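Local coordinates for protein putative ATPase, AAA family (Prochlorococcus marinus subsp. pastoris str. CCMP1986, PDB 3CTD) that is probably a DNA-dependent ATPase of the RarA/MGS1/WRNIP1 subfamily acting in the response to stalled DNA replication, represented here by its C-terminal part, at residues V93-S96 with C97-F101. The protein carries 1 engineered substitution. Sequence-based numbering, arbitrary orientation.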
ATOM      1  N   VAL B  93      -0.115   4.363  -4.784  1.00 33.17           N
ATOM      2  CA  VAL B  93      -1.415   4.303  -5.441  1.00 30.22           C
ATOM      3  C   VAL B  93      -1.225   4.231  -6.968  1.00 31.81           C
ATOM      4  O   VAL B  93      -1.852   3.414  -7.661  1.00 34.01           O
ATOM      5  CB  VAL B  93      -2.309   5.536  -5.047  1.00 32.53           C
ATOM      6  CG1 VAL B  93      -3.552   5.692  -5.977  1.00 27.27           C
ATOM      7  CG2 VAL B  93      -2.719   5.476  -3.561  1.00 27.25           C
ATOM      8  N   VAL B  94      -0.392   5.109  -7.497  1.00 27.93           N
ATOM      9  CA  VAL B  94      -0.153   5.152  -8.927  1.00 30.00           C
ATOM     10  C   VAL B  94       0.486   3.856  -9.420  1.00 34.80           C
ATOM     11  O   VAL B  94       0.160   3.392 -10.495  1.00 32.42           O
ATOM     12  CB  VAL B  94       0.811   6.287  -9.296  1.00 28.55           C
ATOM     13  CG1 VAL B  94       1.230   6.122 -10.713  1.00 23.62           C
ATOM     14  CG2 VAL B  94       0.154   7.632  -9.050  1.00 25.26           C
ATOM     15  N   GLN B  95       1.404   3.283  -8.631  1.00 35.18           N
ATOM     16  CA  GLN B  95       2.057   2.046  -9.017  1.00 35.75           C
ATOM     17  C   GLN B  95       1.029   0.938  -9.095  1.00 33.89           C
ATOM     18  O   GLN B  95       1.033   0.100  -9.983  1.00 36.00           O
ATOM     19  CB  GLN B  95       3.196   1.676  -8.059  1.00 38.14           C
ATOM     20  CG  GLN B  95       3.756   0.285  -8.301  1.00 42.15           C
ATOM     21  CD  GLN B  95       4.366   0.171  -9.674  1.00 52.71           C
ATOM     22  OE1 GLN B  95       5.131   1.063 -10.119  1.00 57.76           O
ATOM     23  NE2 GLN B  95       4.048  -0.925 -10.375  1.00 52.84           N
ATOM     24  N   SER B  96       0.109   0.980  -8.169  1.00 27.46           N
ATOM     25  CA  SER B  96      -0.961   0.026  -8.133  1.00 28.20           C
ATOM     26  C   SER B  96      -2.004   0.203  -9.275  1.00 32.54           C
ATOM     27  O   SER B  96      -2.546  -0.775  -9.765  1.00 35.36           O
ATOM     28  CB  SER B  96      -1.610   0.169  -6.754  1.00 30.55           C
ATOM     29  OG  SER B  96      -2.751  -0.621  -6.636  1.00 32.96           O
ATOM     30  N   CYS B  97      -2.288   1.446  -9.683  1.00 30.54           N
ATOM     31  CA  CYS B  97      -2.998   1.741 -10.920  1.00 33.24           C
ATOM     32  C   CYS B  97      -2.283   1.133 -12.133  1.00 35.97           C
ATOM     33  O   CYS B  97      -2.919   0.438 -12.940  1.00 34.90           O
ATOM     34  CB  CYS B  97      -3.150   3.253 -11.080  1.00 31.81           C
ATOM     35  SG  CYS B  97      -4.340   3.943  -9.889  1.00 33.70           S
ATOM     36  N   CYS B  98      -0.970   1.355 -12.230  1.00 33.09           N
ATOM     37  CA  CYS B  98      -0.143   0.753 -13.278  1.00 36.23           C
ATOM     38  C   CYS B  98      -0.269  -0.794 -13.263  1.00 36.53           C
ATOM     39  O   CYS B  98      -0.607  -1.416 -14.278  1.00 32.60           O
ATOM     40  CB  CYS B  98       1.309   1.259 -13.171  1.00 38.45           C
ATOM     41  SG  CYS B  98       2.476   0.604 -14.423  1.00 46.76           S
ATOM     42  N   ASP B  99      -0.077  -1.420 -12.110  1.00 36.28           N
ATOM     43  CA  ASP B  99      -0.299  -2.862 -12.045  1.00 38.35           C
ATOM     44  C   ASP B  99      -1.728  -3.267 -12.409  1.00 39.62           C
ATOM     45  O   ASP B  99      -1.959  -4.333 -13.012  1.00 42.07           O
ATOM     46  CB  ASP B  99       0.039  -3.434 -10.671  1.00 36.73           C
ATOM     47  CG  ASP B  99       1.462  -3.308 -10.352  1.00 38.35           C
ATOM     48  OD1 ASP B  99       2.268  -3.130 -11.266  1.00 40.16           O
ATOM     49  OD2 ASP B  99       1.798  -3.355  -9.171  1.00 46.72           O
ATOM     50  N   ALA B 100      -2.713  -2.462 -12.026  1.00 36.99           N
ATOM     51  CA  ALA B 100      -4.075  -2.846 -12.356  1.00 33.09           C
ATOM     52  C   ALA B 100      -4.225  -2.801 -13.886  1.00 34.77           C
ATOM     53  O   ALA B 100      -4.723  -3.745 -14.493  1.00 34.78           O
ATOM     54  CB  ALA B 100      -5.049  -1.970 -11.669  1.00 33.66           C
ATOM     55  N   PHE B 101      -3.682  -1.773 -14.519  1.00 35.49           N
ATOM     56  CA  PHE B 101      -3.750  -1.680 -15.963  1.00 37.59           C
ATOM     57  C   PHE B 101      -3.088  -2.893 -16.660  1.00 41.82           C
ATOM     58  O   PHE B 101      -3.679  -3.440 -17.609  1.00 42.77           O
ATOM     59  CB  PHE B 101      -3.193  -0.329 -16.465  1.00 38.80           C
ATOM     60  CG  PHE B 101      -3.374  -0.122 -17.946  1.00 41.71           C
ATOM     61  CD1 PHE B 101      -4.428   0.646 -18.430  1.00 41.25           C
ATOM     62  CD2 PHE B 101      -2.519  -0.748 -18.860  1.00 37.21           C
ATOM     63  CE1 PHE B 101      -4.616   0.821 -19.809  1.00 42.70           C
ATOM     64  CE2 PHE B 101      -2.701  -0.593 -20.220  1.00 38.96           C
ATOM     65  CZ  PHE B 101      -3.759   0.191 -20.710  1.00 43.43           C
TER
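Gln95 and Asp99 lie one turn apart on the α-helix 90-104, within the MgsA-type C-terminal region of this RarA-family protein, and their side chains meet in an i to i+4 pair. The glutamine sets out with CG anti to its own N (chi1 171°), then folds at chi2, a bend that brings its amide round toward the following turn. There NE2 gives a weak hydrogen bond to OD1 of Asp99 at 3.0 Å, strongly bent at the hydrogen, and the amide and carboxylate planes are twisted 58° apart. Asp99 swings CG to the side of its own N, chi1 -65°, directing the carboxylate back toward Gln95. With an alanine here the Gln95 amide would probably lose this acceptor and be freer to turn.

The same side of the helix meets other subunits: Asp99 packs on Gln95 of the second subunit and Gln95 on Asp99 of the third, and Ser96 OG is hydrogen-bonded to OE1 of Gln95 from the second subunit, whose Ile91 packs on Ser96 and Cys97. Elsewhere round the helix, Val94 and Cys98 face helix 68-83 through Leu76 and Phe72, whereas Val93 and Cys97 pack on Tyr119 and Ala116 of helix 110-121. Within that second row the touch is loose, Val93 CG1 standing 4.4 Å from Cys97 SG. The main chain keeps the α-helical i+4 to i hydrogen bonds, Cys97 N reaching Val93 O, Cys98 N reaching Val94 O and Asp99 N reaching Gln95 O at 2.8 Å. Next along, Ala100 N bonds to Ser96 O at 2.8 Å, and Ala100 CB sits 3.4 Å from Ser96 O.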